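PDB 1H12: endo-1,4-beta-xylanase from Pseudoalteromonas haloplanktis, which hydrolyses internal beta-1,4 linkages of xylan as a cold-adapted family 8 glycoside hydrolase, and may also act on related beta-glucans. Local coordinates for residues 154-159 / 398-402; 322-327 / 339-345. One frame throughout, in Å; residues are numbered along the deposited sequence.

Contact 1: 154-159 / 398-402; sequences LNASAR and KFYNN
N401, whose carbonyl O lies 3.4 Å from A158 CB, has its side-chain OD1 gripped by two hydrogen bonds, one with Y12 OH and one with N215 ND2. The C-terminal segment 398-402 lies along the last turns of helix 143-160, one of the helices of the (alpha/alpha)6 barrel adopted by family 8 enzymes. The segment has no regular structure. Y400 O approaches A158 CB at 3.2 Å and is also hydrogen-bonded to Y211 OH. Further along, the same methyl group packs on the tyrosine side chain, A158 CB lying 3.9 Å from Y400 CB. The side-chain amide of N402 lies between the S157 hydroxyl and the L154 carbonyl, its CG 3.7 Å from S157 OG and 3.9 Å from L154 O; S157 OG is also hydrogen-bonded to N162 ND2. N155 sends its amide to the edge of the Y400 ring, the two planes nearly perpendicular at 88°. One face of that ring is covered by R159. With its chain bent at chi3 (74°), the arginine folds over the tyrosine, so that CG, CD and the guanidinium follow one another across the ring towards the hydroxyl. The guanidinium lies flat on the ring, an off-centre cation-pi stack with planes only 5° apart, while NH2 is hydrogen-bonded to V88 O. Behind it the aliphatic chain makes a CH-pi contact: R159 CD sits 3.7 Å from the centroid of the Y400 ring, almost directly above it.

Contact 2: 322-327 / 339-345; sequences KNCYEQ and CAGEGQK. With XYP (beta-D-xylopyranose), chain B.
Q344 begins its approach to Y325 at CB, which points toward the loop 322-327. With CG anti to the backbone N (chi1 -169°) and the chain extended beyond, the amide is carried past the tyrosine to the E326 carbonyl. CG passes 4.2 Å from Y325 CE2, and CD follows at the edge of the tyrosine ring, in its plane. At the tip the two branches part: OE1 rests 3.3 Å from Q327 CA, and NE2 donates a fairly straight hydrogen bond of 3.0 Å to E326 O (162° at the hydrogen), which lies in the plane of the amide. NE2 is also hydrogen-bonded with Y278 OH, and this second bond helps fix the rotation of the amide. The glutamine belongs to the first turn of helix 342-351, with G341 as N-cap, in the (alpha/alpha)6 barrel characteristic of this family. Just ahead of the helix the two segments meet in a single beta bridge, E326 with C339, and A340 N donates to Y325 O at 2.9 Å. Beside that bridge C324 and C339 are joined by a disulfide of left-handed twist (chi3 -73°), which closes the loop around strands 329-330 and 333-334. K322 CE lies against C339 SG at 3.6 Å, and its NZ forms a salt bridge with E326 OE2. Beyond the bridge the segments reach bound xylose. In the conformer given, the end of the Q327 side chain lies beside XYP O3 and O4, and Y378 and N382 complete the sugar pocket. G341, lacking a side chain, allows XYP O2 within 3.4 Å of its CA, and E342 OE1 comes to 3.1 Å from the same hydroxyl, XYP O2.

Overall arrangement
The two contacts occupy opposite sides of the chain's centre, each about 18 Å from it; their own centres stand 34 Å apart and their nearest atoms about 18 Å. They do not touch and share no helix: contact 1 uses helix 143-160, contact 2 the start of helix 342-351. Along the chain the order is 154-159, 322-327, 339-345, 398-402, so the short disulfide loop of contact 2 is nested inside the long one closed by contact 1. Contact 1 packs the C-terminal tail on a helix about 240 residues earlier, whereas contact 2 organises local turns where xylose binds.

Contact 1: 154-159 / 398-402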
loop_
_atom_site.group_PDB
_atom_site.type_symbol
_atom_site.label_atom_id
_atom_site.label_comp_id
_atom_site.label_asym_id
_atom_site.label_seq_id
_atom_site.Cartn_x
_atom_site.Cartn_y
_atom_site.Cartn_z
ATOM N N LEU A 154 1.332 5.745 14.229
ATOM C CA LEU A 154 1.928 5.019 15.337
ATOM C C LEU A 154 3.425 5.080 15.281
ATOM O O LEU A 154 4.102 5.228 16.319
ATOM C CB LEU A 154 1.470 3.559 15.335
ATOM C CG LEU A 154 0.045 3.286 15.815
ATOM C CD1 LEU A 154 -0.295 1.843 15.531
ATOM C CD2 LEU A 154 -0.129 3.625 17.298
ATOM N N ASN A 155 3.999 4.964 14.081
ATOM C CA ASN A 155 5.445 5.069 13.923
ATOM C C ASN A 155 5.959 6.475 14.232
ATOM O O ASN A 155 7.005 6.627 14.834
ATOM C CB ASN A 155 5.852 4.611 12.534
ATOM C CG ASN A 155 5.891 3.096 12.391
ATOM O OD1 ASN A 155 4.863 2.506 11.796
ATOM N ND2 ASN A 155 6.876 2.487 12.846
ATOM N N ALA A 156 5.201 7.503 13.813
ATOM C CA ALA A 156 5.588 8.895 14.110
ATOM C C ALA A 156 5.617 9.112 15.616
ATOM O O ALA A 156 6.573 9.725 16.137
ATOM C CB ALA A 156 4.610 9.816 13.428
ATOM N N SER A 157 4.609 8.631 16.326
ATOM C CA SER A 157 4.632 8.705 17.779
ATOM C C SER A 157 5.892 8.079 18.339
ATOM O O SER A 157 6.548 8.660 19.223
ATOM C CB SER A 157 3.412 7.953 18.318
ATOM O OG SER A 157 3.489 7.816 19.735
ATOM N N ALA A 158 6.216 6.894 17.878
ATOM C CA ALA A 158 7.361 6.176 18.416
ATOM C C ALA A 158 8.668 6.882 18.147
ATOM O O ALA A 158 9.553 6.883 18.991
ATOM C CB ALA A 158 7.405 4.769 17.860
ATOM N N ARG A 159 8.834 7.469 16.970
ATOM C CA ARG A 159 10.085 8.093 16.596
ATOM C C ARG A 159 10.243 9.485 17.158
ATOM O O ARG A 159 11.364 9.880 17.514
ATOM C CB ARG A 159 10.284 8.129 15.085
ATOM C CG ARG A 159 10.289 6.733 14.417
ATOM C CD ARG A 159 10.917 6.746 13.063
ATOM N NE ARG A 159 12.374 6.879 13.206
ATOM C CZ ARG A 159 13.234 6.920 12.203
ATOM N NH1 ARG A 159 14.534 6.976 12.470
ATOM N NH2 ARG A 159 12.816 6.889 10.928
ATOM N N LYS A 398 10.667 -0.317 8.447
ATOM C CA LYS A 398 10.790 -0.897 9.780
ATOM C C LYS A 398 9.591 -0.562 10.630
ATOM O O LYS A 398 8.923 0.436 10.408
ATOM C CB LYS A 398 12.045 -0.398 10.467
ATOM C CG LYS A 398 13.339 -0.684 9.745
ATOM C CD LYS A 398 14.538 -0.243 10.581
ATOM C CE LYS A 398 15.895 -0.580 9.924
ATOM N NZ LYS A 398 17.002 -0.044 10.660
ATOM N N PHE A 399 9.343 -1.394 11.652
ATOM C CA PHE A 399 8.299 -1.139 12.631
ATOM C C PHE A 399 8.922 -0.550 13.889
ATOM O O PHE A 399 9.793 -1.186 14.511
ATOM C CB PHE A 399 7.555 -2.412 13.006
ATOM C CG PHE A 399 6.653 -2.991 11.963
ATOM C CD1 PHE A 399 6.559 -2.513 10.656
ATOM C CD2 PHE A 399 5.856 -4.071 12.295
ATOM C CE1 PHE A 399 5.685 -3.116 9.749
ATOM C CE2 PHE A 399 5.017 -4.703 11.386
ATOM C CZ PHE A 399 4.908 -4.203 10.121
ATOM N N TYR A 400 8.513 0.641 14.255
ATOM C CA TYR A 400 9.009 1.341 15.450
ATOM C C TYR A 400 7.930 1.293 16.528
ATOM O O TYR A 400 6.903 1.942 16.441
ATOM C CB TYR A 400 9.331 2.828 15.102
ATOM C CG TYR A 400 10.441 2.994 14.111
ATOM C CD1 TYR A 400 10.225 2.963 12.739
ATOM C CD2 TYR A 400 11.754 3.154 14.540
ATOM C CE1 TYR A 400 11.267 3.107 11.851
ATOM C CE2 TYR A 400 12.787 3.319 13.659
ATOM C CZ TYR A 400 12.561 3.273 12.303
ATOM O OH TYR A 400 13.616 3.399 11.453
ATOM N N ASN A 401 8.125 0.444 17.540
ATOM C CA ASN A 401 7.154 0.326 18.602
ATOM C C ASN A 401 7.175 1.499 19.524
ATOM O O ASN A 401 8.235 2.069 19.838
ATOM C CB ASN A 401 7.407 -0.922 19.465
ATOM C CG ASN A 401 6.872 -2.175 18.875
ATOM O OD1 ASN A 401 5.940 -2.184 18.055
ATOM N ND2 ASN A 401 7.487 -3.316 19.276
ATOM N N ASN A 402 6.013 1.851 20.050
ATOM C CA ASN A 402 5.886 2.773 21.133
ATOM C C ASN A 402 6.274 2.107 22.420
ATOM O O ASN A 402 6.180 0.879 22.556
ATOM C CB ASN A 402 4.441 3.290 21.198
ATOM C CG ASN A 402 4.176 4.244 20.081
ATOM O OD1 ASN A 402 3.633 3.805 18.963
ATOM N ND2 ASN A 402 4.604 5.424 20.232
#

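Contact 2: 322-327 / 339-345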
loop_
_atom_site.group_PDB
_atom_site.type_symbol
_atom_site.label_atom_id
_atom_site.label_comp_id
_atom_site.label_asym_id
_atom_site.label_seq_id
_atom_site.Cartn_x
_atom_site.Cartn_y
_atom_site.Cartn_z
ATOM N N LYS A 322 5.092 -7.764 -27.093
ATOM C CA LYS A 322 5.925 -6.656 -26.682
ATOM C C LYS A 322 7.034 -7.085 -25.760
ATOM O O LYS A 322 7.750 -6.273 -25.235
ATOM C CB LYS A 322 5.054 -5.574 -26.016
ATOM C CG LYS A 322 3.933 -5.024 -26.928
ATOM C CD LYS A 322 2.892 -4.105 -26.074
ATOM C CE LYS A 322 2.115 -4.879 -24.932
ATOM N NZ LYS A 322 1.182 -5.862 -25.356
ATOM N N ASN A 323 7.143 -8.385 -25.452
ATOM C CA ASN A 323 8.151 -8.898 -24.530
ATOM C C ASN A 323 8.037 -8.232 -23.151
ATOM O O ASN A 323 9.056 -7.910 -22.546
ATOM C CB ASN A 323 9.557 -8.777 -25.068
ATOM C CG ASN A 323 10.525 -9.711 -24.285
ATOM O OD1 ASN A 323 10.182 -10.858 -24.007
ATOM N ND2 ASN A 323 11.740 -9.224 -23.993
ATOM N N CYS A 324 6.844 -8.048 -22.688
ATOM C CA CYS A 324 6.560 -7.546 -21.349
ATOM C C CYS A 324 5.419 -8.331 -20.774
ATOM O O CYS A 324 4.595 -8.861 -21.539
ATOM C CB CYS A 324 6.182 -6.046 -21.380
ATOM S SG CYS A 324 4.576 -5.770 -22.197
ATOM N N TYR A 325 5.315 -8.410 -19.464
ATOM C CA TYR A 325 4.037 -8.727 -18.869
ATOM C C TYR A 325 3.281 -7.397 -18.701
ATOM O O TYR A 325 3.886 -6.343 -18.557
ATOM C CB TYR A 325 4.144 -9.494 -17.549
ATOM C CG TYR A 325 4.895 -8.831 -16.441
ATOM C CD1 TYR A 325 6.251 -9.081 -16.239
ATOM C CD2 TYR A 325 4.259 -7.946 -15.567
ATOM C CE1 TYR A 325 6.964 -8.478 -15.219
ATOM C CE2 TYR A 325 4.970 -7.343 -14.573
ATOM C CZ TYR A 325 6.328 -7.583 -14.389
ATOM O OH TYR A 325 6.982 -6.980 -13.326
ATOM N N GLU A 326 1.958 -7.493 -18.780
ATOM C CA GLU A 326 1.100 -6.346 -18.786
ATOM C C GLU A 326 0.548 -5.967 -17.412
ATOM O O GLU A 326 0.687 -6.680 -16.433
ATOM C CB GLU A 326 -0.028 -6.552 -19.794
ATOM C CG GLU A 326 0.433 -6.618 -21.230
ATOM C CD GLU A 326 -0.679 -6.679 -22.256
ATOM O OE1 GLU A 326 -1.861 -6.513 -21.918
ATOM O OE2 GLU A 326 -0.333 -6.947 -23.441
ATOM N N GLN A 327 -0.135 -4.822 -17.396
ATOM C CA GLN A 327 -0.713 -4.253 -16.195
ATOM C C GLN A 327 -2.000 -4.890 -15.756
ATOM O O GLN A 327 -2.330 -4.795 -14.548
ATOM C CB GLN A 327 -0.953 -2.747 -16.424
ATOM C CG GLN A 327 0.365 -1.981 -16.558
ATOM C CD GLN A 327 0.248 -0.465 -16.513
ATOM O OE1 GLN A 327 -0.794 0.108 -16.736
ATOM N NE2 GLN A 327 1.351 0.175 -16.181
ATOM N N CYS A 339 2.126 -2.492 -21.126
ATOM C CA CYS A 339 3.213 -3.121 -20.457
ATOM C C CYS A 339 3.329 -2.637 -19.021
ATOM O O CYS A 339 3.054 -1.491 -18.711
ATOM C CB CYS A 339 4.556 -2.899 -21.163
ATOM S SG CYS A 339 4.729 -3.766 -22.740
ATOM N N ALA A 340 3.817 -3.510 -18.143
ATOM C CA ALA A 340 4.050 -3.140 -16.753
ATOM C C ALA A 340 4.828 -1.860 -16.658
ATOM O O ALA A 340 5.886 -1.705 -17.227
ATOM C CB ALA A 340 4.827 -4.209 -16.060
ATOM N N GLY A 341 4.358 -0.987 -15.825
ATOM C CA GLY A 341 5.141 0.213 -15.491
ATOM C C GLY A 341 5.948 0.060 -14.222
ATOM O O GLY A 341 6.109 -1.024 -13.678
ATOM N N GLU A 342 6.478 1.171 -13.782
ATOM C CA GLU A 342 7.423 1.135 -12.710
ATOM C C GLU A 342 6.806 0.661 -11.407
ATOM O O GLU A 342 7.455 -0.015 -10.616
ATOM C CB GLU A 342 8.099 2.483 -12.484
ATOM C CG GLU A 342 8.810 3.074 -13.704
ATOM C CD GLU A 342 7.980 3.979 -14.531
ATOM O OE1 GLU A 342 6.738 3.945 -14.435
ATOM O OE2 GLU A 342 8.587 4.778 -15.291
ATOM N N GLY A 343 5.548 1.051 -11.159
ATOM C CA GLY A 343 4.921 0.686 -9.891
ATOM C C GLY A 343 4.666 -0.808 -9.774
ATOM O O GLY A 343 4.791 -1.386 -8.702
ATOM N N GLN A 344 4.283 -1.423 -10.893
ATOM C CA GLN A 344 4.047 -2.851 -10.910
ATOM C C GLN A 344 5.351 -3.590 -10.718
ATOM O O GLN A 344 5.444 -4.575 -9.951
ATOM C CB GLN A 344 3.324 -3.226 -12.197
ATOM C CG GLN A 344 2.791 -4.626 -12.233
ATOM C CD GLN A 344 2.154 -4.987 -13.528
ATOM O OE1 GLN A 344 2.129 -4.167 -14.462
ATOM N NE2 GLN A 344 1.647 -6.232 -13.622
ATOM N N LYS A 345 6.403 -3.139 -11.421
ATOM C CA LYS A 345 7.711 -3.733 -11.239
ATOM C C LYS A 345 8.220 -3.553 -9.801
ATOM O O LYS A 345 8.862 -4.449 -9.256
ATOM C CB LYS A 345 8.689 -3.126 -12.235
ATOM C CG LYS A 345 8.411 -3.502 -13.651
ATOM C CD LYS A 345 9.343 -2.853 -14.660
ATOM C CE LYS A 345 9.169 -3.425 -16.070
ATOM N NZ LYS A 345 9.950 -2.634 -17.075
HETATM O O1 XYP B . 4.886 5.626 -18.187
HETATM C C1 XYP B . 3.795 4.715 -18.415
HETATM C C2 XYP B . 3.489 4.026 -17.186
HETATM C C3 XYP B . 2.352 3.078 -17.276
HETATM C C4 XYP B . 1.234 3.668 -18.149
HETATM C C5 XYP B . 1.777 4.297 -19.420
HETATM O O2 XYP B . 4.603 3.361 -16.587
HETATM O O3 XYP B . 1.909 2.677 -15.980
HETATM O O4 XYP B . 0.204 2.754 -18.413
HETATM O O5 XYP B . 2.793 5.243 -19.070
#